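PDB 5GZT: chitinase from Paenibacillus sp. FPU-7, which probably catalyses the random endo-hydrolysis of the beta-1,4 linkages between N-acetylglucosamine units in chitin and chitodextrins. Local coordinates for residues I810-N814 and R825-P829; A780-D784 and Y1116-I1120; I798-V803 and E873-A878. All blocks are in the same frame, centred on the assembly; numbering follows the deposited sequence.

Contact 1. Residues I810-N814 and R825-P829; sequences INWVN and RRNNP
The guanidinium of R825 lies flat on the indole of W812, the two planes 4° apart, and this stack carries the contact, which joins the short helix 810-813 to the end of helix 819-826 in the second family 18 barrel domain. The stack is also a cation-pi pair, with R825 CZ 3.9 Å from the centroid of the five-membered ring and over its face. R825 CD stands 3.7 Å from the centroid of the six-membered ring in a CH-pi contact. The chain of R825 is extended from CG to NE (chi2 -172°, chi3 168°), which lays methylene and guanidinium along the same indole face.

R825 NH1 is gripped twice: it donates to W812 O over 2.8 Å, with the acceptor close to the guanidinium plane, and pairs with E815 in a salt bridge. A water is held by N814 OD1 and R826 NH1, while the other end of that guanidinium forms salt bridges with E819 and E823.

V813 adds apolar packing, CG1 resting 3.5 Å from R826 CG. At the rim of the indole, N828 OD1 lies 3.6 Å from W812 CH2, with the amide nearly perpendicular to the ring; N828 ND2 bonds to G772 O.

R797 forms a further cation-pi contact with W812. The indole thus serves two cations, and E815 would offset part of the charge of R825, held against rotation by stack and bonds.

Contact 2. Residues A780-D784 and Y1116-I1120; sequences AYKVD and YSQDI
Y781 and Y1116 meet with their long axes at about a right angle, and their ring planes, 26° apart, are offset so much that little of one ring lies above the other. The closest approach of the two rings is Y781 CE2 to Y1116 CE1, 3.4 Å. Each ring also has a face occupied from across the contact. I1120 CA sits over the centre of the Y781 ring, 3.6 Å from its centroid, with I1120 CG2 packed beside CD2 of the same ring. On Y1116 the branch is V783 CG2, which lies over one face toward the rim; a water lies over the other.

Both segments are loops of the glycosyl hydrolase family 18 TIM barrel. Segment 780-784 belongs to the connection between strands 765-771 and 790-799, and segment 1116-1120 to the loop after strand 1110-1114, the last of the domain. Strands 765-771 and 1110-1114 are parallel neighbours in the barrel, so the contact ties the first strand-to-strand connection to the loop after the last strand, with V783 also packed on L840 of helix 830-843.

The phenol groups are tied down in different ways. CG of Y1116 is anti to the backbone N (chi1 -151°), and its ring reaches across to the backbone beyond V783, where Y1116 OH accepts a nearly straight hydrogen bond (169°) from D784 N at 2.9 Å. Y781 OH is bonded to two waters. The one to which it donates also gives hydrogen bonds to the carbonyl oxygens of Y1116 and D1119; the one from which it accepts also bonds to Y1116 OH. V783 N bonds to Y836 OH of helix 830-843.

Contact 3. Residues I798-V803 and E873-A878; sequences IKDNKV and ELANSA
E873 takes both polar side chains that follow D800, one on each carboxylate oxygen. K802 NZ forms a salt bridge to E873 OE2 at 2.7 Å, met at the anti lone pair of that oxygen, the one directed away from OE1, while N801 ND2 donates to E873 OE1 at 3.1 Å. That second bond is almost straight but comes from above the carboxylate plane, and the amide and carboxylate are turned 82° from each other. The glutamate is fully extended (chi1 -175°), which carries its head from the helix out to the type I' turn K799-K802. N801 ND2 also bonds to T870 O, and a water joins D800 O to E873 OE2.

Farther along the strand, the backbone N of V803 donates to the S877 hydroxyl, OG, at 2.9 Å, nearly straight. Beside it, a water donates to both V803 O and S877 O.

Apolar contacts lie on the inner side. L874 CD1 is 3.9 Å from both I798 CG2 and V803 CG2, and V803 CG2 reaches A878 CA at 3.6 Å.

The hairpin formed by barrel strand 790-799 and strand 802-805 is thereby laid against helix 868-884 of the family 18 TIM barrel. I798, V803 and A878 all touch I853 of strand 848-854, and A878 meets F922 of helix 911-933.

Overall arrangement
All three contacts lie in the second family 18 domain. From the N terminus, the chain leaves strand 765-771 and enters 780-784, which opens the loop of contact 2; this closes only at 1116-1120, after strand 1110-1114, and so spans most of the barrel. Within it, contact 3 runs from the hairpin at 798-803 to helix 868-884. Contact 1 is the innermost and shortest, linking helix 810-813 to the end of helix 819-826. The three are thus concentric and none cross. Contacts 1 and 3 have centres about 18 Å apart, joined through strand 802-805, whereas the centres of contacts 2 and 3 are about 30 Å apart.

Contact 1. Residues I810-N814 and R825-P829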
loop_
_atom_site.group_PDB
_atom_site.type_symbol
_atom_site.label_atom_id
_atom_site.label_comp_id
_atom_site.label_asym_id
_atom_site.label_seq_id
_atom_site.Cartn_x
_atom_site.Cartn_y
_atom_site.Cartn_z
ATOM N N ILE B 810 40.490 -17.815 39.085
ATOM C CA ILE B 810 40.416 -16.961 40.269
ATOM C C ILE B 810 39.416 -15.877 40.001
ATOM O O ILE B 810 38.723 -15.446 40.901
ATOM C CB ILE B 810 41.817 -16.445 40.641
ATOM C CG1 ILE B 810 42.738 -17.618 40.843
ATOM C CG2 ILE B 810 41.797 -15.590 41.911
ATOM C CD1 ILE B 810 42.323 -18.646 41.887
ATOM N N ASN B 811 39.233 -15.463 38.757
ATOM C CA ASN B 811 38.127 -14.564 38.478
ATOM C C ASN B 811 36.771 -15.137 38.993
ATOM O O ASN B 811 35.927 -14.413 39.581
ATOM C CB ASN B 811 38.081 -14.231 36.982
ATOM C CG ASN B 811 36.975 -13.216 36.606
ATOM O OD1 ASN B 811 36.965 -12.089 37.080
ATOM N ND2 ASN B 811 36.078 -13.608 35.716
ATOM N N TRP B 812 36.555 -16.435 38.785
ATOM C CA TRP B 812 35.324 -17.044 39.149
ATOM C C TRP B 812 35.313 -17.293 40.665
ATOM O O TRP B 812 34.254 -17.080 41.290
ATOM C CB TRP B 812 35.118 -18.360 38.389
ATOM C CG TRP B 812 33.930 -19.145 38.808
ATOM C CD1 TRP B 812 32.643 -18.981 38.341
ATOM C CD2 TRP B 812 33.887 -20.262 39.694
ATOM N NE1 TRP B 812 31.833 -19.935 38.886
ATOM C CE2 TRP B 812 32.567 -20.739 39.705
ATOM C CE3 TRP B 812 34.848 -20.950 40.417
ATOM C CZ2 TRP B 812 32.164 -21.784 40.484
ATOM C CZ3 TRP B 812 34.451 -22.027 41.172
ATOM C CH2 TRP B 812 33.131 -22.430 41.218
ATOM N N VAL B 813 36.435 -17.800 41.218
ATOM C CA VAL B 813 36.498 -18.158 42.626
ATOM C C VAL B 813 36.150 -16.920 43.475
ATOM O O VAL B 813 35.336 -17.010 44.392
ATOM C CB VAL B 813 37.885 -18.674 43.014
ATOM C CG1 VAL B 813 38.096 -18.660 44.522
ATOM C CG2 VAL B 813 38.119 -20.100 42.477
ATOM N N ASN B 814 36.731 -15.778 43.106
ATOM C CA ASN B 814 36.514 -14.503 43.793
ATOM C C ASN B 814 35.470 -13.607 43.204
ATOM O O ASN B 814 35.468 -12.418 43.522
ATOM C CB ASN B 814 37.839 -13.717 43.896
ATOM C CG ASN B 814 38.817 -14.401 44.785
ATOM O OD1 ASN B 814 38.468 -15.358 45.491
ATOM N ND2 ASN B 814 40.051 -13.972 44.720
ATOM N N ARG B 825 34.115 -22.128 46.554
ATOM C CA ARG B 825 34.578 -22.132 45.159
ATOM C C ARG B 825 35.970 -22.698 45.066
ATOM O O ARG B 825 36.219 -23.563 44.231
ATOM C CB ARG B 825 34.390 -20.758 44.528
ATOM C CG ARG B 825 32.915 -20.510 44.215
ATOM C CD ARG B 825 32.678 -19.270 43.424
ATOM N NE ARG B 825 31.319 -19.279 42.945
ATOM C CZ ARG B 825 30.808 -18.452 42.033
ATOM N NH1 ARG B 825 31.511 -17.485 41.454
ATOM N NH2 ARG B 825 29.545 -18.578 41.699
ATOM N N ARG B 826 36.862 -22.309 45.986
ATOM C CA ARG B 826 38.231 -22.876 46.050
ATOM C C ARG B 826 38.213 -24.382 46.207
ATOM O O ARG B 826 39.114 -25.069 45.690
ATOM C CB ARG B 826 39.090 -22.254 47.165
ATOM C CG ARG B 826 39.487 -20.794 46.898
ATOM C CD ARG B 826 40.555 -20.185 47.847
ATOM N NE ARG B 826 40.130 -20.116 49.254
ATOM C CZ ARG B 826 39.526 -19.080 49.839
ATOM N NH1 ARG B 826 39.268 -17.931 49.211
ATOM N NH2 ARG B 826 39.193 -19.181 51.107
ATOM N N ASN B 827 37.202 -24.869 46.910
ATOM C CA ASN B 827 37.000 -26.266 47.169
ATOM C C ASN B 827 35.867 -26.903 46.296
ATOM O O ASN B 827 35.281 -27.914 46.666
ATOM C CB ASN B 827 36.619 -26.437 48.642
ATOM C CG ASN B 827 37.765 -26.117 49.551
ATOM O OD1 ASN B 827 37.773 -25.080 50.195
ATOM N ND2 ASN B 827 38.765 -26.956 49.544
ATOM N N ASN B 828 35.633 -26.350 45.124
ATOM C CA ASN B 828 34.632 -26.892 44.207
ATOM C C ASN B 828 34.806 -28.397 44.069
ATOM O O ASN B 828 35.913 -28.894 43.866
ATOM C CB ASN B 828 34.723 -26.221 42.848
ATOM C CG ASN B 828 33.484 -26.421 42.071
ATOM O OD1 ASN B 828 32.464 -25.804 42.359
ATOM N ND2 ASN B 828 33.528 -27.369 41.159
ATOM N N PRO B 829 33.713 -29.135 44.252
ATOM C CA PRO B 829 33.759 -30.569 44.358
ATOM C C PRO B 829 33.900 -31.344 43.038
ATOM O O PRO B 829 33.167 -32.265 42.792
ATOM C CB PRO B 829 32.425 -30.889 45.045
ATOM C CG PRO B 829 31.503 -29.852 44.519
ATOM C CD PRO B 829 32.356 -28.609 44.423
HETATM O O HOH W 1 40.166 -16.974 46.708
#

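Contact 2. Residues A780-D784 and Y1116-I1120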
loop_
_atom_site.group_PDB
_atom_site.type_symbol
_atom_site.label_atom_id
_atom_site.label_comp_id
_atom_site.label_asym_id
_atom_site.label_seq_id
_atom_site.Cartn_x
_atom_site.Cartn_y
_atom_site.Cartn_z
ATOM N N ALA B 780 20.431 -34.232 47.587
ATOM C CA ALA B 780 19.327 -35.136 47.777
ATOM C C ALA B 780 18.703 -35.417 46.403
ATOM O O ALA B 780 18.385 -36.554 46.093
ATOM C CB ALA B 780 18.302 -34.523 48.758
ATOM N N TYR B 781 18.643 -34.410 45.548
ATOM C CA TYR B 781 18.183 -34.606 44.132
ATOM C C TYR B 781 19.325 -35.137 43.243
ATOM O O TYR B 781 20.415 -34.539 43.174
ATOM C CB TYR B 781 17.665 -33.277 43.608
ATOM C CG TYR B 781 17.127 -33.359 42.202
ATOM C CD1 TYR B 781 16.111 -34.261 41.875
ATOM C CD2 TYR B 781 17.632 -32.531 41.193
ATOM C CE1 TYR B 781 15.605 -34.335 40.580
ATOM C CE2 TYR B 781 17.121 -32.595 39.899
ATOM C CZ TYR B 781 16.116 -33.492 39.592
ATOM O OH TYR B 781 15.627 -33.565 38.297
ATOM N N LYS B 782 19.096 -36.297 42.647
ATOM C CA LYS B 782 20.079 -37.024 41.898
ATOM C C LYS B 782 19.771 -36.888 40.375
ATOM O O LYS B 782 18.678 -36.517 39.980
ATOM C CB LYS B 782 20.049 -38.473 42.247
ATOM C CG LYS B 782 20.453 -38.875 43.655
ATOM C CD LYS B 782 21.709 -38.180 44.157
ATOM C CE LYS B 782 21.998 -38.641 45.588
ATOM N NZ LYS B 782 23.029 -37.785 46.222
ATOM N N VAL B 783 20.757 -37.220 39.568
ATOM C CA VAL B 783 20.663 -37.221 38.117
ATOM C C VAL B 783 20.161 -38.588 37.706
ATOM O O VAL B 783 20.705 -39.602 38.129
ATOM C CB VAL B 783 22.034 -36.948 37.457
ATOM C CG1 VAL B 783 21.958 -37.207 35.958
ATOM C CG2 VAL B 783 22.484 -35.528 37.762
ATOM N N ASP B 784 19.128 -38.578 36.863
ATOM C CA ASP B 784 18.489 -39.791 36.390
ATOM C C ASP B 784 19.025 -40.039 34.991
ATOM O O ASP B 784 18.614 -39.412 34.021
ATOM C CB ASP B 784 16.982 -39.524 36.323
ATOM C CG ASP B 784 16.184 -40.715 35.909
ATOM O OD1 ASP B 784 16.750 -41.771 35.600
ATOM O OD2 ASP B 784 14.964 -40.552 35.869
ATOM N N TYR B 1116 20.459 -28.969 35.164
ATOM C CA TYR B 1116 19.840 -30.068 35.883
ATOM C C TYR B 1116 19.410 -29.659 37.326
ATOM O O TYR B 1116 18.434 -30.183 37.826
ATOM C CB TYR B 1116 20.765 -31.258 35.987
ATOM C CG TYR B 1116 19.998 -32.558 36.068
ATOM C CD1 TYR B 1116 19.447 -33.034 37.284
ATOM C CD2 TYR B 1116 19.751 -33.277 34.934
ATOM C CE1 TYR B 1116 18.702 -34.239 37.329
ATOM C CE2 TYR B 1116 19.023 -34.428 34.968
ATOM C CZ TYR B 1116 18.465 -34.903 36.155
ATOM O OH TYR B 1116 17.782 -36.088 36.070
ATOM N N SER B 1117 20.154 -28.743 37.968
ATOM C CA SER B 1117 19.929 -28.409 39.382
ATOM C C SER B 1117 18.672 -27.545 39.573
ATOM O O SER B 1117 18.208 -27.393 40.717
ATOM C CB SER B 1117 21.134 -27.675 39.933
ATOM O OG SER B 1117 21.225 -26.364 39.347
ATOM N N GLN B 1118 18.121 -26.972 38.470
ATOM C CA GLN B 1118 17.180 -25.866 38.609
ATOM C C GLN B 1118 15.729 -26.310 38.749
ATOM O O GLN B 1118 14.883 -25.431 38.886
ATOM C CB GLN B 1118 17.364 -24.823 37.501
ATOM C CG GLN B 1118 18.742 -24.209 37.515
ATOM C CD GLN B 1118 18.953 -23.254 36.365
ATOM O OE1 GLN B 1118 18.505 -23.500 35.218
ATOM N NE2 GLN B 1118 19.571 -22.123 36.662
ATOM N N ASP B 1119 15.470 -27.634 38.773
ATOM C CA ASP B 1119 14.144 -28.229 38.872
ATOM C C ASP B 1119 14.270 -29.571 39.556
ATOM O O ASP B 1119 14.333 -30.646 38.893
ATOM C CB ASP B 1119 13.381 -28.403 37.539
ATOM C CG ASP B 1119 12.092 -29.239 37.733
ATOM O OD1 ASP B 1119 11.517 -29.115 38.864
ATOM O OD2 ASP B 1119 11.674 -30.054 36.835
ATOM N N ILE B 1120 14.210 -29.529 40.902
ATOM C CA ILE B 1120 14.363 -30.751 41.726
ATOM C C ILE B 1120 13.105 -31.658 41.665
ATOM O O ILE B 1120 13.130 -32.771 42.193
ATOM C CB ILE B 1120 14.752 -30.463 43.197
ATOM C CG1 ILE B 1120 13.688 -29.546 43.896
ATOM C CG2 ILE B 1120 16.129 -29.824 43.246
ATOM C CD1 ILE B 1120 13.548 -29.722 45.406
HETATM O O HOH W 2 15.983 -31.396 36.819
HETATM O O HOH W 3 15.567 -36.244 37.738
#

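Contact 3. Residues I798-V803 and E873-A878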
loop_
_atom_site.group_PDB
_atom_site.type_symbol
_atom_site.label_atom_id
_atom_site.label_comp_id
_atom_site.label_asym_id
_atom_site.label_seq_id
_atom_site.Cartn_x
_atom_site.Cartn_y
_atom_site.Cartn_z
ATOM N N ILE B 798 40.232 -22.398 31.341
ATOM C CA ILE B 798 41.504 -22.324 30.689
ATOM C C ILE B 798 42.384 -21.386 31.537
ATOM O O ILE B 798 42.043 -20.201 31.769
ATOM C CB ILE B 798 41.361 -21.773 29.310
ATOM C CG1 ILE B 798 40.460 -22.652 28.428
ATOM C CG2 ILE B 798 42.729 -21.604 28.603
ATOM C CD1 ILE B 798 40.092 -21.992 27.060
ATOM N N LYS B 799 43.535 -21.914 31.966
ATOM C CA LYS B 799 44.560 -21.111 32.680
ATOM C C LYS B 799 45.925 -21.446 32.083
ATOM O O LYS B 799 46.311 -22.647 32.022
ATOM C CB LYS B 799 44.504 -21.342 34.182
ATOM C CG LYS B 799 45.528 -20.444 34.890
ATOM C CD LYS B 799 45.728 -20.855 36.331
ATOM C CE LYS B 799 46.872 -20.047 36.952
ATOM N NZ LYS B 799 47.203 -20.511 38.314
ATOM N N ASP B 800 46.634 -20.396 31.594
ATOM C CA ASP B 800 47.990 -20.528 31.046
ATOM C C ASP B 800 47.954 -21.452 29.802
ATOM O O ASP B 800 48.847 -22.259 29.535
ATOM C CB ASP B 800 48.982 -21.059 32.085
ATOM C CG ASP B 800 49.282 -20.051 33.228
ATOM O OD1 ASP B 800 48.964 -18.845 33.087
ATOM O OD2 ASP B 800 49.799 -20.540 34.265
ATOM N N ASN B 801 46.863 -21.318 29.050
ATOM C CA ASN B 801 46.644 -22.113 27.927
ATOM C C ASN B 801 46.562 -23.616 28.178
ATOM O O ASN B 801 46.782 -24.407 27.245
ATOM C CB ASN B 801 47.668 -21.802 26.829
ATOM C CG ASN B 801 47.011 -21.968 25.448
ATOM O OD1 ASN B 801 45.836 -21.613 25.277
ATOM N ND2 ASN B 801 47.694 -22.551 24.539
ATOM N N LYS B 802 46.127 -23.992 29.370
ATOM C CA LYS B 802 45.979 -25.383 29.783
ATOM C C LYS B 802 44.544 -25.469 30.307
ATOM O O LYS B 802 43.986 -24.493 30.741
ATOM C CB LYS B 802 47.042 -25.779 30.849
ATOM C CG LYS B 802 48.412 -25.668 30.209
ATOM C CD LYS B 802 49.537 -26.171 31.067
ATOM C CE LYS B 802 50.826 -26.453 30.208
ATOM N NZ LYS B 802 50.742 -26.686 28.696
ATOM N N VAL B 803 43.956 -26.652 30.212
ATOM C CA VAL B 803 42.644 -26.859 30.686
ATOM C C VAL B 803 42.720 -27.293 32.143
ATOM O O VAL B 803 43.453 -28.236 32.460
ATOM C CB VAL B 803 41.928 -27.903 29.815
ATOM C CG1 VAL B 803 40.602 -28.263 30.441
ATOM C CG2 VAL B 803 41.739 -27.331 28.438
ATOM N N GLU B 873 48.640 -26.623 21.868
ATOM C CA GLU B 873 48.791 -26.757 23.286
ATOM C C GLU B 873 47.432 -26.880 24.037
ATOM O O GLU B 873 47.259 -27.739 24.929
ATOM C CB GLU B 873 49.548 -25.525 23.804
ATOM C CG GLU B 873 49.848 -25.652 25.253
ATOM C CD GLU B 873 50.625 -24.454 25.801
ATOM O OE1 GLU B 873 50.654 -23.345 25.163
ATOM O OE2 GLU B 873 51.191 -24.703 26.901
ATOM N N LEU B 874 46.468 -26.062 23.667
ATOM C CA LEU B 874 45.153 -26.125 24.305
ATOM C C LEU B 874 44.512 -27.501 23.980
ATOM O O LEU B 874 43.992 -28.189 24.865
ATOM C CB LEU B 874 44.223 -24.948 23.881
ATOM C CG LEU B 874 42.871 -25.031 24.644
ATOM C CD1 LEU B 874 43.070 -24.542 26.041
ATOM C CD2 LEU B 874 41.732 -24.249 23.996
ATOM N N ALA B 875 44.635 -27.941 22.739
ATOM C CA ALA B 875 43.977 -29.177 22.334
ATOM C C ALA B 875 44.539 -30.368 23.076
ATOM O O ALA B 875 43.821 -31.179 23.657
ATOM C CB ALA B 875 44.065 -29.345 20.823
ATOM N N ASN B 876 45.866 -30.461 23.120
ATOM C CA ASN B 876 46.515 -31.527 23.853
ATOM C C ASN B 876 46.137 -31.469 25.305
ATOM O O ASN B 876 45.815 -32.464 25.918
ATOM C CB ASN B 876 48.081 -31.411 23.720
ATOM C CG ASN B 876 48.583 -31.839 22.373
ATOM O OD1 ASN B 876 47.970 -32.634 21.695
ATOM N ND2 ASN B 876 49.746 -31.339 21.996
ATOM N N SER B 877 46.105 -30.286 25.884
ATOM C CA SER B 877 45.690 -30.208 27.296
ATOM C C SER B 877 44.210 -30.600 27.557
ATOM O O SER B 877 43.880 -31.252 28.563
ATOM C CB SER B 877 45.990 -28.803 27.792
ATOM O OG SER B 877 45.661 -28.708 29.125
ATOM N N ALA B 878 43.305 -30.190 26.654
ATOM C CA ALA B 878 41.887 -30.553 26.775
ATOM C C ALA B 878 41.695 -32.052 26.687
ATOM O O ALA B 878 40.974 -32.664 27.440
ATOM C CB ALA B 878 41.148 -29.892 25.614
HETATM O O HOH W 4 51.359 -22.868 28.919
HETATM O O HOH W 5 44.427 -30.681 31.359
#